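Local coordinates for protein dioxygenase (Pseudomonas brassicacearum, PDB 5V2D) that probably cleaves the central carbon-carbon double bond of lignin-derived stilbenes with molecular oxygen, using an iron ion held by four histidines, at residues R124-N129 / K135-A140; Y203-D208 / E227-A232; W350-N355 / D359-Q364; E467-D472 / S478-R483. All coordinates share one frame; numbering follows the deposited sequence.

Contact 1: R124-N129 / K135-A140; sequences RNAFTN and KNNTTA
The side-chain amides of Asn129 and Asn137 meet within a long loop of the seven-bladed beta-propeller, the fold of this enzyme family; the loop joins helix 107-115 to strand 143-147. One direct hydrogen bond crosses the contact, from Asn129 ND2 to Asn137 OD1 at 2.8 Å with an N-H...O angle of 158°. The acceptor lies close to the amide plane of Asn129, but the donor stands above the carbonyl plane of Asn137, in keeping with the 45° between the two amides. Asn137 OD1 takes a second bond from Asn120.

A water adds an indirect link. Asn137 ND2 donates to it over 3.1 Å, and the water oxygen sits 2.8 Å from Asn129 OD1, which also accepts from the backbone N of Gly121. Both ends of each amide are thus engaged, which should fix its rotation.

Van der Waals contact is slight. With CG of Asn137 swung away from its backbone N (chi1 -153°), its ND2 comes within 3.9 Å of Arg124 CA, and Ala126 CB approaches Asn137 CG at 4.3 Å. Arg124 itself sends its guanidinium elsewhere, to Tyr203.

Bonds inside each segment shape the two backbones. An Asx turn has Thr138 N donating to Asn136 OD1 over 3.0 Å. Across from it, residues 126-128 form a short 3-10 turn, where Asn125 O accepts twice from Thr128: from its backbone N and, at 2.6 Å, from its OG1.

Contact 2: Y203-D208 / E227-A232; sequences YEAKGD and EIWFQA
Trp229 reaches from strand 224-231 to the turn that carries Ala205 and Lys206. The CB leaves the strand toward the turn, and CG lies anti to the carbonyl carbon and beside the backbone N (chi1 -69°). On the five-membered ring, NE1 turns back to the same strand: it donates to Glu227 OE2 at 2.8 Å, with a nearly straight N-H...O angle of 170°. The oxygen lies close to the indole plane, whereas the N-H arrives from above the plane of the carboxylate. This bond restrains the rotation of the ring.

The six-membered ring makes the crossing contacts. Its CE3 is 4.1 Å from Lys206 CE; the next atom, CZ3, is 3.9 Å from the same Lys206 CE and 4.1 Å from Ala205 CB. Both carbons approach obliquely. The Lys206 chain, extended beyond CG, brings its CE rather than NZ against the indole; NZ forms a long, weak ion pair with Asp212. Were Trp229 cut back to an alanine, a gap would probably open beside Ala205 CB and Lys206 CE, and Glu227 OE2 would probably be left without its indole N-H.

The turn is a type I beta turn from Glu204 to Gly207, closed by Gly207 N donating to Glu204 O at 3.1 Å. It begins the loop between strands 198-203 and 212-218 of one four-stranded propeller blade; Trp229 belongs to the outermost strand, 224-231, and reaches the turn past Val214 of the intervening strand 212-218.

Contact 3: W350-N355 / D359-Q364; sequences WTFDLN and DEVEPQ
The backbones of Trp350 and Pro363 approach to 4.7 Å between CA atoms and then diverge, Phe352 and Val361 being 7.2 Å apart by the same measure; no direct hydrogen bond joins the segments. A water bridges them instead, accepting from Thr351 N at 3.0 Å and donating to Glu362 O at a short 2.5 Å.

Pro363 lies flat against the indole of Trp350. Its CB sits 3.6 Å from the centroid of the six-membered ring and only 2° off the normal, a CH-pi contact over the face, while Pro363 CD touches Trp350 CZ3 at 3.5 Å. Val361 meets both aromatic residues at about a right angle: its CG2, placed between its own backbone N and carbonyl carbon, approaches Trp350 CE3 to 3.7 Å and Phe352 CE2 to 4.0 Å.

Trp350 and Phe352 stand on strand 345-353, which strand 314-322 borders within the same propeller blade. Their rings also meet Phe279 of strand 276-283, and Val361 is hydrogen-bonded through its backbone to Lys295 of strand 292-298, so the contact lies at the junction with the preceding blade.

Contact 4: E467-D472 / S478-R483; sequences ELVVLD and SGPIAR
Glu467 and Arg483 cross obliquely, their carboxylate and guanidinium planes 76° apart, and form a salt bridge. Arg483 NH1 donates to Glu467 OE1 at 2.8 Å with an N-H...O angle of 168°; the oxygen offers its syn lone pair and lies in the guanidinium plane. The other oxygen, Glu467 OE2, is paired with Arg465. Extended from CG to NE, the arginine chain runs beside Val469, whose CG1 is 4.2 Å from Arg483 CG. Pro480 CG lies over one face of the guanidinium, offset toward its rim, and also touches Val469 CG1 at 4.0 Å. With a leucine in place of Arg483, Glu467 OE1 would probably be left without its charged mate and Pro480 CG without the flat face it packs against.

These residues line one face of a beta hairpin, strands 465-472 and 482-486, within a propeller blade. Val469 and Arg483 form an antiparallel non-hydrogen-bonded pair, and Val470 and Ala482 the next, hydrogen-bonded one, with Val470 N donating to Ala482 O at 2.9 Å. A classic beta bulge follows: Ile481 and Ala482 both face Val470, whose O accepts from Ile481 N at 2.8 Å and weakly from Ala482 N.

On the opposite face, Val470 CG1 meets Ile481 CG1 at a slant, 4.1 Å away. Back on the side of Val469, Leu471 lies alongside Pro480, its CD1 4.1 Å from Pro480 CG.

From the N terminus the four contacts follow in series; none nests in or crosses another. Contact 1 closes a short excursion of the loop before strand 143-147. Contact 2 spans a longer interval, bringing the turn after strand 198-203 against the outer strand of the same blade. Contacts 3 and 4 close short connections, the first after strand 345-353 and the second at a hairpin near the C terminus. Only contacts 1 and 2 touch, through a probable hydrogen bond of 2.9 Å from Arg124 NH1 to Tyr203 OH, which ties the loop to a blade. Contact 4 lies across the chain's centre from both, its centre about 39 Å from that of contact 1.

Contact 1: R124-N129 / K135-A140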
loop_
_atom_site.group_PDB
_atom_site.type_symbol
_atom_site.label_atom_id
_atom_site.label_comp_id
_atom_site.label_asym_id
_atom_site.label_seq_id
_atom_site.Cartn_x
_atom_site.Cartn_y
_atom_site.Cartn_z
ATOM N N ARG A 124 12.157 10.540 -2.877
ATOM C CA ARG A 124 13.144 9.817 -2.047
ATOM C C ARG A 124 14.576 10.237 -2.411
ATOM O O ARG A 124 15.529 9.452 -2.334
ATOM C CB ARG A 124 12.958 8.301 -2.123
ATOM C CG ARG A 124 11.671 7.798 -1.402
ATOM C CD ARG A 124 11.713 6.308 -1.073
ATOM N NE ARG A 124 12.856 5.962 -0.221
ATOM C CZ ARG A 124 13.143 4.732 0.241
ATOM N NH1 ARG A 124 12.426 3.724 -0.188
ATOM N NH2 ARG A 124 14.184 4.520 1.114
ATOM N N ASN A 125 14.728 11.490 -2.870
ATOM C CA ASN A 125 16.048 12.004 -3.152
ATOM C C ASN A 125 16.168 13.391 -2.509
ATOM O O ASN A 125 15.924 14.455 -3.146
ATOM C CB ASN A 125 16.328 11.994 -4.672
ATOM C CG ASN A 125 17.761 12.465 -4.988
ATOM O OD1 ASN A 125 18.464 12.888 -4.053
ATOM N ND2 ASN A 125 18.185 12.436 -6.273
ATOM N N ALA A 126 16.562 13.350 -1.260
ATOM C CA ALA A 126 16.661 14.615 -0.487
ATOM C C ALA A 126 17.787 15.533 -0.990
ATOM O O ALA A 126 17.751 16.732 -0.747
ATOM C CB ALA A 126 16.856 14.313 1.000
ATOM N N PHE A 127 18.748 15.019 -1.757
ATOM C CA PHE A 127 19.726 15.932 -2.380
ATOM C C PHE A 127 19.099 16.933 -3.309
ATOM O O PHE A 127 19.754 17.884 -3.609
ATOM C CB PHE A 127 20.844 15.155 -3.146
ATOM C CG PHE A 127 21.568 14.163 -2.281
ATOM C CD1 PHE A 127 22.459 14.632 -1.277
ATOM C CD2 PHE A 127 21.345 12.773 -2.396
ATOM C CE1 PHE A 127 23.137 13.724 -0.444
ATOM C CE2 PHE A 127 21.998 11.888 -1.535
ATOM C CZ PHE A 127 22.916 12.357 -0.587
ATOM N N THR A 128 17.858 16.743 -3.778
ATOM C CA THR A 128 17.214 17.685 -4.664
ATOM C C THR A 128 16.228 18.565 -3.929
ATOM O O THR A 128 15.526 19.351 -4.568
ATOM C CB THR A 128 16.437 16.934 -5.742
ATOM O OG1 THR A 128 15.400 16.109 -5.143
ATOM C CG2 THR A 128 17.398 16.104 -6.520
ATOM N N ASN A 129 16.169 18.481 -2.576
ATOM C CA ASN A 129 15.262 19.353 -1.850
ATOM C C ASN A 129 15.769 20.797 -1.795
ATOM O O ASN A 129 16.944 21.017 -1.845
ATOM C CB ASN A 129 15.043 18.862 -0.414
ATOM C CG ASN A 129 14.241 17.572 -0.349
ATOM O OD1 ASN A 129 13.670 17.149 -1.327
ATOM N ND2 ASN A 129 14.239 16.932 0.801
ATOM N N LYS A 135 14.509 18.159 7.445
ATOM C CA LYS A 135 15.503 17.091 7.346
ATOM C C LYS A 135 14.884 15.744 7.158
ATOM O O LYS A 135 15.389 14.906 6.447
ATOM C CB LYS A 135 16.374 17.063 8.608
ATOM C CG LYS A 135 17.265 18.325 8.731
ATOM C CD LYS A 135 18.203 18.519 7.536
ATOM C CE LYS A 135 19.304 19.509 7.769
ATOM N NZ LYS A 135 18.915 20.850 7.267
ATOM N N ASN A 136 13.779 15.504 7.832
ATOM C CA ASN A 136 13.035 14.231 7.659
ATOM C C ASN A 136 12.207 14.400 6.358
ATOM O O ASN A 136 11.317 15.227 6.262
ATOM C CB ASN A 136 12.132 13.934 8.882
ATOM C CG ASN A 136 11.441 12.576 8.762
ATOM O OD1 ASN A 136 11.328 11.996 7.667
ATOM N ND2 ASN A 136 10.945 12.090 9.885
ATOM N N ASN A 137 12.542 13.622 5.370
ATOM C CA ASN A 137 11.900 13.676 4.023
ATOM C C ASN A 137 10.550 12.937 3.929
ATOM O O ASN A 137 9.987 12.919 2.856
ATOM C CB ASN A 137 12.857 13.074 2.987
ATOM C CG ASN A 137 12.660 13.632 1.583
ATOM O OD1 ASN A 137 12.401 14.861 1.432
ATOM N ND2 ASN A 137 12.784 12.773 0.538
ATOM N N THR A 138 10.100 12.261 4.981
ATOM C CA THR A 138 8.941 11.390 4.866
ATOM C C THR A 138 7.632 12.141 4.734
ATOM O O THR A 138 7.453 13.193 5.302
ATOM C CB THR A 138 8.845 10.332 6.001
ATOM O OG1 THR A 138 8.051 9.248 5.523
ATOM C CG2 THR A 138 8.240 10.886 7.243
ATOM N N THR A 139 6.712 11.529 3.996
ATOM C CA THR A 139 5.309 11.968 3.922
ATOM C C THR A 139 4.295 11.068 4.612
ATOM O O THR A 139 3.128 11.395 4.627
ATOM C CB THR A 139 4.884 12.024 2.417
ATOM O OG1 THR A 139 5.188 10.750 1.815
ATOM C CG2 THR A 139 5.629 13.156 1.721
ATOM N N ALA A 140 4.714 9.928 5.185
ATOM C CA ALA A 140 3.870 9.047 5.978
ATOM C C ALA A 140 2.578 8.727 5.208
ATOM O O ALA A 140 1.516 8.810 5.800
ATOM C CB ALA A 140 3.565 9.695 7.311
HETATM O O HOH W 1 12.866 14.503 -1.993
#

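Contact 2: Y203-D208 / E227-A232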
loop_
_atom_site.group_PDB
_atom_site.type_symbol
_atom_site.label_atom_id
_atom_site.label_comp_id
_atom_site.label_asym_id
_atom_site.label_seq_id
_atom_site.Cartn_x
_atom_site.Cartn_y
_atom_site.Cartn_z
ATOM N N TYR A 203 14.299 -2.085 5.067
ATOM C CA TYR A 203 15.365 -2.197 4.077
ATOM C C TYR A 203 16.047 -0.813 3.967
ATOM O O TYR A 203 15.523 0.195 4.468
ATOM C CB TYR A 203 14.921 -2.762 2.723
ATOM C CG TYR A 203 14.147 -1.781 1.867
ATOM C CD1 TYR A 203 12.764 -1.610 2.059
ATOM C CD2 TYR A 203 14.774 -1.065 0.898
ATOM C CE1 TYR A 203 12.036 -0.744 1.301
ATOM C CE2 TYR A 203 14.078 -0.142 0.101
ATOM C CZ TYR A 203 12.727 0.019 0.289
ATOM O OH TYR A 203 12.039 0.908 -0.537
ATOM N N GLU A 204 17.219 -0.772 3.338
ATOM C CA GLU A 204 18.130 0.361 3.459
ATOM C C GLU A 204 18.258 0.782 4.907
ATOM O O GLU A 204 18.177 1.966 5.306
ATOM C CB GLU A 204 17.686 1.522 2.551
ATOM C CG GLU A 204 17.895 1.198 1.046
ATOM C CD GLU A 204 17.554 2.406 0.175
ATOM O OE1 GLU A 204 18.266 3.446 0.211
ATOM O OE2 GLU A 204 16.532 2.311 -0.555
ATOM N N ALA A 205 18.438 -0.219 5.742
ATOM C CA ALA A 205 18.206 -0.066 7.175
ATOM C C ALA A 205 19.304 0.721 7.877
ATOM O O ALA A 205 19.106 1.134 9.044
ATOM C CB ALA A 205 18.053 -1.402 7.814
ATOM N N LYS A 206 20.453 0.913 7.211
ATOM C CA LYS A 206 21.481 1.813 7.770
ATOM C C LYS A 206 21.746 3.016 6.927
ATOM O O LYS A 206 22.815 3.620 7.061
ATOM C CB LYS A 206 22.787 1.015 7.960
ATOM C CG LYS A 206 22.600 -0.076 8.971
ATOM C CD LYS A 206 23.925 -0.760 9.271
ATOM C CE LYS A 206 23.724 -1.671 10.482
ATOM N NZ LYS A 206 24.937 -2.502 10.652
ATOM N N GLY A 207 20.783 3.444 6.121
ATOM C CA GLY A 207 20.989 4.649 5.284
ATOM C C GLY A 207 20.918 4.350 3.825
ATOM O O GLY A 207 20.737 3.183 3.376
ATOM N N ASP A 208 21.006 5.422 3.039
ATOM C CA ASP A 208 20.792 5.343 1.587
ATOM C C ASP A 208 21.669 4.327 0.945
ATOM O O ASP A 208 22.868 4.352 1.142
ATOM C CB ASP A 208 21.107 6.673 0.878
ATOM C CG ASP A 208 20.099 7.765 1.162
ATOM O OD1 ASP A 208 18.895 7.432 1.352
ATOM O OD2 ASP A 208 20.511 8.973 1.129
ATOM N N GLU A 227 14.605 -9.231 16.861
ATOM C CA GLU A 227 15.061 -8.583 15.670
ATOM C C GLU A 227 16.103 -9.444 14.993
ATOM O O GLU A 227 16.769 -10.252 15.644
ATOM C CB GLU A 227 15.585 -7.201 15.982
ATOM C CG GLU A 227 16.795 -7.129 16.907
ATOM C CD GLU A 227 17.142 -5.685 17.249
ATOM O OE1 GLU A 227 17.488 -5.493 18.391
ATOM O OE2 GLU A 227 17.008 -4.759 16.420
ATOM N N ILE A 228 16.179 -9.403 13.671
ATOM C CA ILE A 228 17.148 -10.177 12.917
ATOM C C ILE A 228 17.726 -9.243 11.887
ATOM O O ILE A 228 17.016 -8.847 10.919
ATOM C CB ILE A 228 16.507 -11.381 12.180
ATOM C CG1 ILE A 228 15.603 -12.217 13.076
ATOM C CG2 ILE A 228 17.587 -12.234 11.496
ATOM C CD1 ILE A 228 14.912 -13.345 12.332
ATOM N N TRP A 229 18.989 -8.862 12.083
ATOM C CA TRP A 229 19.708 -8.006 11.130
ATOM C C TRP A 229 20.519 -8.887 10.207
ATOM O O TRP A 229 21.195 -9.783 10.676
ATOM C CB TRP A 229 20.688 -7.087 11.863
ATOM C CG TRP A 229 19.978 -6.036 12.672
ATOM C CD1 TRP A 229 19.342 -6.217 13.863
ATOM C CD2 TRP A 229 19.844 -4.636 12.345
ATOM N NE1 TRP A 229 18.807 -5.042 14.293
ATOM C CE2 TRP A 229 19.141 -4.035 13.412
ATOM C CE3 TRP A 229 20.285 -3.848 11.288
ATOM C CZ2 TRP A 229 18.802 -2.686 13.427
ATOM C CZ3 TRP A 229 19.982 -2.496 11.313
ATOM C CH2 TRP A 229 19.240 -1.918 12.378
ATOM N N PHE A 230 20.469 -8.638 8.908
ATOM C CA PHE A 230 21.317 -9.359 7.975
ATOM C C PHE A 230 21.539 -8.488 6.761
ATOM O O PHE A 230 21.150 -7.311 6.788
ATOM C CB PHE A 230 20.693 -10.710 7.632
ATOM C CG PHE A 230 19.325 -10.663 6.949
ATOM C CD1 PHE A 230 19.216 -10.958 5.603
ATOM C CD2 PHE A 230 18.166 -10.427 7.692
ATOM C CE1 PHE A 230 17.963 -11.002 4.962
ATOM C CE2 PHE A 230 16.921 -10.395 7.073
ATOM C CZ PHE A 230 16.822 -10.707 5.691
ATOM N N GLN A 231 22.192 -9.010 5.722
ATOM C CA GLN A 231 22.484 -8.210 4.570
ATOM C C GLN A 231 22.083 -8.894 3.293
ATOM O O GLN A 231 22.270 -10.108 3.097
ATOM C CB GLN A 231 23.974 -7.893 4.526
ATOM C CG GLN A 231 24.417 -7.068 5.725
ATOM C CD GLN A 231 25.558 -6.213 5.372
ATOM O OE1 GLN A 231 26.333 -6.521 4.456
ATOM N NE2 GLN A 231 25.685 -5.117 6.064
ATOM N N ALA A 232 21.532 -8.112 2.387
ATOM C CA ALA A 232 21.261 -8.563 1.045
ATOM C C ALA A 232 22.541 -8.420 0.230
ATOM O O ALA A 232 23.441 -7.669 0.620
ATOM C CB ALA A 232 20.190 -7.681 0.426
#

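Contact 3: W350-N355 / D359-Q364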
loop_
_atom_site.group_PDB
_atom_site.type_symbol
_atom_site.label_atom_id
_atom_site.label_comp_id
_atom_site.label_asym_id
_atom_site.label_seq_id
_atom_site.Cartn_x
_atom_site.Cartn_y
_atom_site.Cartn_z
ATOM N N TRP A 350 4.215 -18.617 -4.962
ATOM C CA TRP A 350 5.612 -19.060 -4.877
ATOM C C TRP A 350 5.719 -20.136 -3.792
ATOM O O TRP A 350 5.096 -20.028 -2.731
ATOM C CB TRP A 350 6.487 -17.904 -4.444
ATOM C CG TRP A 350 6.497 -16.750 -5.341
ATOM C CD1 TRP A 350 5.738 -15.659 -5.221
ATOM C CD2 TRP A 350 7.425 -16.492 -6.390
ATOM N NE1 TRP A 350 6.074 -14.739 -6.193
ATOM C CE2 TRP A 350 7.135 -15.215 -6.897
ATOM C CE3 TRP A 350 8.465 -17.226 -6.976
ATOM C CZ2 TRP A 350 7.798 -14.665 -7.973
ATOM C CZ3 TRP A 350 9.124 -16.664 -8.076
ATOM C CH2 TRP A 350 8.807 -15.413 -8.542
ATOM N N THR A 351 6.556 -21.153 -4.028
ATOM C CA THR A 351 6.791 -22.222 -3.091
ATOM C C THR A 351 8.325 -22.276 -2.839
ATOM O O THR A 351 9.118 -22.401 -3.819
ATOM C CB THR A 351 6.353 -23.533 -3.739
ATOM O OG1 THR A 351 4.926 -23.472 -3.983
ATOM C CG2 THR A 351 6.629 -24.731 -2.775
ATOM N N PHE A 352 8.739 -22.052 -1.600
ATOM C CA PHE A 352 10.149 -22.013 -1.222
ATOM C C PHE A 352 10.350 -23.282 -0.349
ATOM O O PHE A 352 9.909 -23.342 0.793
ATOM C CB PHE A 352 10.510 -20.747 -0.433
ATOM C CG PHE A 352 10.205 -19.485 -1.173
ATOM C CD1 PHE A 352 9.035 -18.782 -0.900
ATOM C CD2 PHE A 352 10.959 -19.075 -2.233
ATOM C CE1 PHE A 352 8.751 -17.606 -1.556
ATOM C CE2 PHE A 352 10.666 -17.915 -2.915
ATOM C CZ PHE A 352 9.537 -17.176 -2.583
ATOM N N ASP A 353 10.988 -24.274 -0.948
ATOM C CA ASP A 353 11.201 -25.568 -0.306
ATOM C C ASP A 353 12.549 -25.508 0.343
ATOM O O ASP A 353 13.599 -25.541 -0.386
ATOM C CB ASP A 353 11.138 -26.697 -1.322
ATOM C CG ASP A 353 11.232 -28.107 -0.654
ATOM O OD1 ASP A 353 11.548 -28.230 0.575
ATOM O OD2 ASP A 353 10.813 -29.058 -1.350
ATOM N N LEU A 354 12.543 -25.369 1.679
ATOM C CA LEU A 354 13.784 -25.173 2.374
ATOM C C LEU A 354 14.710 -26.465 2.351
ATOM O O LEU A 354 15.883 -26.377 2.681
ATOM C CB LEU A 354 13.491 -24.806 3.825
ATOM C CG LEU A 354 13.544 -23.399 4.404
ATOM C CD1 LEU A 354 14.172 -22.306 3.509
ATOM C CD2 LEU A 354 12.190 -23.024 5.011
ATOM N N ASN A 355 14.093 -27.603 2.048
ATOM C CA ASN A 355 14.851 -28.906 2.020
ATOM C C ASN A 355 15.271 -29.349 0.671
ATOM O O ASN A 355 15.556 -30.532 0.434
ATOM C CB ASN A 355 13.972 -29.985 2.600
ATOM C CG ASN A 355 13.687 -29.716 4.032
ATOM O OD1 ASN A 355 14.596 -29.234 4.719
ATOM N ND2 ASN A 355 12.432 -29.858 4.439
ATOM N N ASP A 359 17.798 -23.613 -5.481
ATOM C CA ASP A 359 17.774 -22.195 -5.361
ATOM C C ASP A 359 16.705 -21.489 -6.240
ATOM O O ASP A 359 16.238 -20.421 -5.879
ATOM C CB ASP A 359 19.051 -21.893 -6.143
ATOM C CG ASP A 359 19.787 -20.774 -5.658
ATOM O OD1 ASP A 359 20.467 -20.120 -6.466
ATOM O OD2 ASP A 359 19.829 -20.591 -4.429
ATOM N N GLU A 360 16.379 -22.105 -7.380
ATOM C CA GLU A 360 15.609 -21.484 -8.480
ATOM C C GLU A 360 14.131 -21.768 -8.244
ATOM O O GLU A 360 13.777 -22.882 -7.920
ATOM C CB GLU A 360 16.018 -22.042 -9.848
ATOM C CG GLU A 360 17.532 -22.133 -10.088
ATOM C CD GLU A 360 18.163 -20.868 -10.677
ATOM O OE1 GLU A 360 17.767 -20.534 -11.812
ATOM O OE2 GLU A 360 19.081 -20.223 -10.068
ATOM N N VAL A 361 13.274 -20.760 -8.358
ATOM C CA VAL A 361 11.825 -20.943 -8.158
ATOM C C VAL A 361 11.122 -20.314 -9.316
ATOM O O VAL A 361 11.551 -19.269 -9.876
ATOM C CB VAL A 361 11.296 -20.306 -6.828
ATOM C CG1 VAL A 361 11.820 -21.067 -5.621
ATOM C CG2 VAL A 361 11.772 -18.869 -6.654
ATOM N N GLU A 362 10.027 -20.956 -9.679
ATOM C CA GLU A 362 9.097 -20.420 -10.603
ATOM C C GLU A 362 7.720 -20.256 -9.938
ATOM O O GLU A 362 7.261 -21.146 -9.257
ATOM C CB GLU A 362 9.077 -21.260 -11.861
ATOM C CG GLU A 362 10.149 -20.660 -12.787
ATOM C CD GLU A 362 10.425 -21.450 -14.033
ATOM O OE1 GLU A 362 9.483 -22.005 -14.660
ATOM O OE2 GLU A 362 11.618 -21.498 -14.387
ATOM N N PRO A 363 7.088 -19.114 -10.201
ATOM C CA PRO A 363 5.789 -18.878 -9.617
ATOM C C PRO A 363 4.704 -19.619 -10.432
ATOM O O PRO A 363 4.882 -19.812 -11.620
ATOM C CB PRO A 363 5.657 -17.338 -9.771
ATOM C CG PRO A 363 6.411 -17.023 -11.043
ATOM C CD PRO A 363 7.582 -17.944 -10.998
ATOM N N GLN A 364 3.644 -20.056 -9.779
ATOM C CA GLN A 364 2.539 -20.814 -10.387
ATOM C C GLN A 364 1.280 -19.991 -10.336
ATOM O O GLN A 364 0.959 -19.434 -9.294
ATOM C CB GLN A 364 2.340 -22.186 -9.680
ATOM C CG GLN A 364 3.626 -23.065 -9.687
ATOM C CD GLN A 364 4.205 -23.310 -11.125
ATOM O OE1 GLN A 364 3.464 -23.617 -12.055
ATOM N NE2 GLN A 364 5.521 -23.125 -11.302
HETATM O O HOH W 2 7.491 -21.497 -6.839
#

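Contact 4: E467-D472 / S478-R483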
loop_
_atom_site.group_PDB
_atom_site.type_symbol
_atom_site.label_atom_id
_atom_site.label_comp_id
_atom_site.label_asym_id
_atom_site.label_seq_id
_atom_site.Cartn_x
_atom_site.Cartn_y
_atom_site.Cartn_z
ATOM N N GLU A 467 -18.217 7.161 -3.300
ATOM C CA GLU A 467 -19.047 6.437 -2.326
ATOM C C GLU A 467 -18.162 5.448 -1.615
ATOM O O GLU A 467 -17.244 4.920 -2.242
ATOM C CB GLU A 467 -20.158 5.570 -3.034
ATOM C CG GLU A 467 -21.093 6.458 -3.803
ATOM C CD GLU A 467 -22.191 5.665 -4.618
ATOM O OE1 GLU A 467 -22.043 4.491 -4.808
ATOM O OE2 GLU A 467 -23.176 6.245 -5.051
ATOM N N LEU A 468 -18.466 5.165 -0.364
ATOM C CA LEU A 468 -17.868 4.030 0.263
ATOM C C LEU A 468 -18.911 2.854 0.150
ATOM O O LEU A 468 -20.041 2.964 0.714
ATOM C CB LEU A 468 -17.608 4.332 1.698
ATOM C CG LEU A 468 -16.774 3.339 2.479
ATOM C CD1 LEU A 468 -15.392 3.204 1.887
ATOM C CD2 LEU A 468 -16.735 3.783 3.959
ATOM N N VAL A 469 -18.589 1.823 -0.626
ATOM C CA VAL A 469 -19.556 0.736 -0.852
ATOM C C VAL A 469 -19.322 -0.435 0.096
ATOM O O VAL A 469 -18.167 -0.720 0.482
ATOM C CB VAL A 469 -19.574 0.242 -2.295
ATOM C CG1 VAL A 469 -20.079 1.379 -3.166
ATOM C CG2 VAL A 469 -18.256 -0.339 -2.769
ATOM N N VAL A 470 -20.417 -1.079 0.493
ATOM C CA VAL A 470 -20.363 -2.236 1.337
ATOM C C VAL A 470 -21.042 -3.420 0.642
ATOM O O VAL A 470 -22.226 -3.348 0.319
ATOM C CB VAL A 470 -21.090 -1.954 2.662
ATOM C CG1 VAL A 470 -20.957 -3.187 3.571
ATOM C CG2 VAL A 470 -20.574 -0.677 3.359
ATOM N N LEU A 471 -20.288 -4.479 0.386
ATOM C CA LEU A 471 -20.799 -5.706 -0.292
ATOM C C LEU A 471 -20.758 -6.843 0.684
ATOM O O LEU A 471 -20.008 -6.843 1.690
ATOM C CB LEU A 471 -19.967 -6.077 -1.524
ATOM C CG LEU A 471 -20.199 -5.195 -2.742
ATOM C CD1 LEU A 471 -19.627 -3.756 -2.569
ATOM C CD2 LEU A 471 -19.583 -5.880 -3.954
ATOM N N ASP A 472 -21.631 -7.824 0.412
ATOM C CA ASP A 472 -21.700 -9.019 1.256
ATOM C C ASP A 472 -20.878 -10.046 0.558
ATOM O O ASP A 472 -21.150 -10.306 -0.640
ATOM C CB ASP A 472 -23.197 -9.501 1.367
ATOM C CG ASP A 472 -23.360 -10.553 2.450
ATOM O OD1 ASP A 472 -22.619 -11.566 2.481
ATOM O OD2 ASP A 472 -24.201 -10.337 3.356
ATOM N N SER A 478 -24.038 -9.409 -6.861
ATOM C CA SER A 478 -25.211 -8.628 -6.611
ATOM C C SER A 478 -24.933 -7.130 -6.242
ATOM O O SER A 478 -25.842 -6.306 -6.197
ATOM C CB SER A 478 -25.956 -9.328 -5.505
ATOM O OG SER A 478 -26.925 -8.503 -5.065
ATOM N N GLY A 479 -23.692 -6.785 -5.964
ATOM C CA GLY A 479 -23.366 -5.397 -5.664
ATOM C C GLY A 479 -23.670 -4.964 -4.251
ATOM O O GLY A 479 -23.944 -5.801 -3.364
ATOM N N PRO A 480 -23.512 -3.650 -4.001
ATOM C CA PRO A 480 -23.523 -3.133 -2.668
ATOM C C PRO A 480 -24.843 -3.415 -1.918
ATOM O O PRO A 480 -25.888 -3.306 -2.533
ATOM C CB PRO A 480 -23.419 -1.645 -2.883
ATOM C CG PRO A 480 -22.655 -1.503 -4.164
ATOM C CD PRO A 480 -23.030 -2.677 -4.991
ATOM N N ILE A 481 -24.763 -3.841 -0.666
ATOM C CA ILE A 481 -25.905 -3.811 0.169
ATOM C C ILE A 481 -26.127 -2.384 0.695
ATOM O O ILE A 481 -27.226 -2.038 1.105
ATOM C CB ILE A 481 -25.791 -4.837 1.318
ATOM C CG1 ILE A 481 -24.654 -4.487 2.296
ATOM C CG2 ILE A 481 -25.767 -6.222 0.682
ATOM C CD1 ILE A 481 -24.456 -5.480 3.371
ATOM N N ALA A 482 -25.076 -1.572 0.697
ATOM C CA ALA A 482 -25.147 -0.178 1.152
ATOM C C ALA A 482 -24.131 0.650 0.406
ATOM O O ALA A 482 -23.034 0.190 0.119
ATOM C CB ALA A 482 -24.892 -0.075 2.630
ATOM N N ARG A 483 -24.533 1.838 0.009
ATOM C CA ARG A 483 -23.645 2.839 -0.589
ATOM C C ARG A 483 -23.638 4.065 0.282
ATOM O O ARG A 483 -24.674 4.698 0.484
ATOM C CB ARG A 483 -24.090 3.244 -1.984
ATOM C CG ARG A 483 -24.179 2.077 -2.990
ATOM C CD ARG A 483 -24.673 2.624 -4.286
ATOM N NE ARG A 483 -24.765 1.680 -5.369
ATOM C CZ ARG A 483 -23.951 1.660 -6.426
ATOM N NH1 ARG A 483 -22.935 2.483 -6.594
ATOM N NH2 ARG A 483 -24.121 0.765 -7.332
HETATM O O HOH W 3 -23.265 -7.934 -1.995
#